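Local coordinates for protein glutathione S-transferase (Ceriporiopsis subvermispora, PDB 6J3E) that probably transfers glutathione to electrophilic substrates, as a dimeric, serine-type glutathione S-transferase of a white-rot fungus, at residues A[71-79]-A[86-97]. Residues are numbered along the deposited sequence; the frame is centred on the assembly and turned at random.
With EDO (1,2-ethanediol), chain D.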
# COMPACT_ATOMS: atom_id res chain seq x y z
N LEU A 71 10.41 17.99 -8.89
CA LEU A 71 10.22 18.77 -7.68
C LEU A 71 9.12 18.09 -6.87
O LEU A 71 8.36 17.29 -7.42
CB LEU A 71 9.85 20.21 -8.03
CG LEU A 71 10.94 20.86 -8.89
CD1 LEU A 71 10.66 22.34 -9.09
CD2 LEU A 71 12.30 20.60 -8.22
N PRO A 72 9.04 18.37 -5.56
CA PRO A 72 9.79 19.33 -4.74
C PRO A 72 11.26 18.99 -4.52
O PRO A 72 11.63 17.81 -4.50
CB PRO A 72 9.04 19.29 -3.40
CG PRO A 72 8.50 17.90 -3.34
CD PRO A 72 8.07 17.60 -4.74
N VAL A 73 12.08 20.02 -4.36
CA VAL A 73 13.43 19.88 -3.82
C VAL A 73 13.65 21.00 -2.82
O VAL A 73 13.15 22.11 -2.99
CB VAL A 73 14.49 19.92 -4.94
CG1 VAL A 73 15.88 19.93 -4.36
CG2 VAL A 73 14.34 18.71 -5.84
N ILE A 74 14.39 20.71 -1.75
CA ILE A 74 14.80 21.77 -0.84
C ILE A 74 16.32 21.79 -0.73
O ILE A 74 16.97 20.75 -0.81
CB ILE A 74 14.17 21.65 0.57
CG1 ILE A 74 14.58 20.34 1.24
CG2 ILE A 74 12.67 21.83 0.50
CD1 ILE A 74 14.31 20.33 2.73
N HIS A 75 16.87 22.99 -0.57
CA HIS A 75 18.27 23.16 -0.18
C HIS A 75 18.32 23.90 1.15
O HIS A 75 17.73 24.98 1.29
CB HIS A 75 19.11 23.92 -1.21
CG HIS A 75 20.49 24.20 -0.72
ND1 HIS A 75 21.44 23.22 -0.58
CD2 HIS A 75 21.07 25.35 -0.28
CE1 HIS A 75 22.55 23.74 -0.08
NE2 HIS A 75 22.35 25.03 0.10
N ASP A 76 19.04 23.31 2.10
CA ASP A 76 19.13 23.79 3.48
C ASP A 76 20.52 24.37 3.68
O ASP A 76 21.47 23.62 3.95
CB ASP A 76 18.87 22.66 4.47
CG ASP A 76 18.75 23.15 5.90
OD1 ASP A 76 18.79 24.39 6.10
OD2 ASP A 76 18.59 22.31 6.83
N PRO A 77 20.71 25.69 3.52
CA PRO A 77 22.06 26.25 3.68
C PRO A 77 22.60 26.03 5.08
O PRO A 77 23.82 25.89 5.25
CB PRO A 77 21.85 27.73 3.35
CG PRO A 77 20.42 27.99 3.66
CD PRO A 77 19.69 26.73 3.32
N SER A 78 21.73 25.96 6.09
CA SER A 78 22.16 25.59 7.44
C SER A 78 22.96 24.30 7.45
O SER A 78 23.79 24.08 8.34
CB SER A 78 20.94 25.45 8.35
OG SER A 78 20.85 24.13 8.85
N THR A 79 22.75 23.43 6.47
CA THR A 79 23.41 22.14 6.44
C THR A 79 24.18 21.87 5.17
O THR A 79 25.02 20.96 5.16
CB THR A 79 22.39 21.01 6.63
OG1 THR A 79 23.07 19.80 6.94
CG2 THR A 79 21.62 20.81 5.37
N SER A 86 9.34 14.24 -1.83
CA SER A 86 8.69 14.78 -0.64
C SER A 86 8.77 13.83 0.55
O SER A 86 8.84 14.30 1.70
CB SER A 86 7.23 15.13 -0.93
OG SER A 86 6.61 14.15 -1.74
N ALA A 87 8.75 12.52 0.32
CA ALA A 87 8.87 11.59 1.44
C ALA A 87 10.26 11.68 2.06
O ALA A 87 10.39 11.59 3.29
CB ALA A 87 8.58 10.15 1.00
N ALA A 88 11.29 11.89 1.25
CA ALA A 88 12.64 12.06 1.79
C ALA A 88 12.85 13.43 2.40
O ALA A 88 13.63 13.56 3.34
CB ALA A 88 13.69 11.83 0.69
N ILE A 89 12.18 14.46 1.87
CA ILE A 89 12.17 15.77 2.51
C ILE A 89 11.62 15.64 3.92
O ILE A 89 12.17 16.18 4.89
CB ILE A 89 11.33 16.77 1.69
CG1 ILE A 89 11.69 16.76 0.19
CG2 ILE A 89 11.47 18.17 2.25
CD1 ILE A 89 12.83 17.56 -0.16
N ALA A 90 10.51 14.92 4.06
CA ALA A 90 9.85 14.82 5.35
C ALA A 90 10.77 14.17 6.36
O ALA A 90 10.90 14.65 7.49
CB ALA A 90 8.54 14.04 5.21
N ARG A 91 11.45 13.09 5.95
CA ARG A 91 12.34 12.40 6.88
C ARG A 91 13.52 13.28 7.24
O ARG A 91 13.94 13.32 8.40
CB ARG A 91 12.84 11.08 6.30
CG ARG A 91 11.71 10.08 6.07
CD ARG A 91 12.22 8.77 5.50
NE ARG A 91 11.22 7.72 5.60
CZ ARG A 91 10.21 7.59 4.77
NH1 ARG A 91 9.35 6.59 4.94
NH2 ARG A 91 10.03 8.45 3.74
N TYR A 92 14.08 13.97 6.24
CA TYR A 92 15.17 14.88 6.52
C TYR A 92 14.73 15.97 7.49
O TYR A 92 15.46 16.31 8.43
CB TYR A 92 15.68 15.51 5.23
CG TYR A 92 16.58 16.67 5.50
CD1 TYR A 92 17.95 16.48 5.70
CD2 TYR A 92 16.06 17.97 5.58
CE1 TYR A 92 18.78 17.54 5.96
CE2 TYR A 92 16.89 19.04 5.84
CZ TYR A 92 18.25 18.82 6.02
OH TYR A 92 19.05 19.89 6.29
N LEU A 93 13.55 16.54 7.27
CA LEU A 93 13.08 17.57 8.18
C LEU A 93 12.87 17.03 9.60
O LEU A 93 13.19 17.72 10.58
CB LEU A 93 11.79 18.18 7.63
CG LEU A 93 12.02 18.90 6.31
CD1 LEU A 93 10.73 19.52 5.79
CD2 LEU A 93 13.12 19.94 6.48
N ASP A 94 12.33 15.80 9.73
CA ASP A 94 12.23 15.14 11.03
C ASP A 94 13.59 15.08 11.71
O ASP A 94 13.73 15.41 12.89
CB ASP A 94 11.68 13.71 10.89
CG ASP A 94 10.15 13.62 11.00
OD1 ASP A 94 9.46 14.66 11.11
OD2 ASP A 94 9.64 12.46 10.94
N LYS A 95 14.60 14.65 10.97
CA LYS A 95 15.89 14.29 11.55
C LYS A 95 16.78 15.51 11.76
O LYS A 95 17.63 15.51 12.66
CB LYS A 95 16.56 13.24 10.66
CG LYS A 95 18.07 13.33 10.59
CD LYS A 95 18.59 12.89 9.23
CE LYS A 95 20.04 13.32 9.02
NZ LYS A 95 20.45 13.21 7.59
N THR A 96 16.58 16.56 10.99
CA THR A 96 17.44 17.73 11.14
C THR A 96 16.87 18.75 12.11
O THR A 96 17.63 19.48 12.74
CB THR A 96 17.70 18.33 9.75
OG1 THR A 96 18.34 17.34 8.93
CG2 THR A 96 18.59 19.57 9.80
N TYR A 97 15.54 18.80 12.27
CA TYR A 97 14.87 19.76 13.14
C TYR A 97 14.04 19.00 14.15
O TYR A 97 12.81 19.11 14.17
CB TYR A 97 14.03 20.74 12.34
CG TYR A 97 14.89 21.50 11.37
CD1 TYR A 97 15.10 21.04 10.08
CD2 TYR A 97 15.56 22.64 11.77
CE1 TYR A 97 15.93 21.72 9.21
CE2 TYR A 97 16.38 23.33 10.90
CZ TYR A 97 16.57 22.86 9.63
OH TYR A 97 17.41 23.57 8.80
C1 EDO D . 8.65 13.87 -5.74
O1 EDO D . 8.08 13.64 -7.05
C2 EDO D . 7.80 13.14 -4.70
O2 EDO D . 6.74 14.00 -4.29
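I74 is the central bump on the strand: it meets I89 tip to tip, its CG1 3.6 Å from I89 CD1, while its CD1 reaches into a hollow walled by I89 CG2, L93 CD2 and the CD2 side of the Y92 ring. With CG1 set between the backbone N and the carbonyl carbon (chi1 61°), the branch is aimed at the helix. Two residues earlier, the P72 ring rests on the first turn, CG 3.9 Å from S86 CB. The axes of strand 73-76 and helix 86-96 come within 9.1 Å and run 28° from parallel, so P72, I74 and D76 meet successive helical turns. This is the thioredoxin-like N-terminal domain of a glutathione S-transferase: a cis peptide precedes P72, and the helix follows the last strand, 81-84, of the four-stranded sheet. At its N-terminal end the contact borders the glutathione site, to which L71 and S86 belong; here S86 OG is hydrogen-bonded to O2 of an ethanediol (2.6 Å). At the other end D76 OD2 slots between two tyrosine hydroxyls. Y97 OH donates to D76 OD2 at 2.6 Å, on the syn side of the carboxylate. The Y92 OH bond to the same D76 OD2 is less sure; its ring stands nearly square to the carboxylate. Replacing D76 with an alanine would probably leave Y97 OH, and Y92 OH if it is rightly placed, without their shared acceptor and open a gap beside T96 CG2. Within the helix, T96 OG1 sits over one face of the Y92 ring, toward its rim, and bonds back to Y92 O at 3.1 Å.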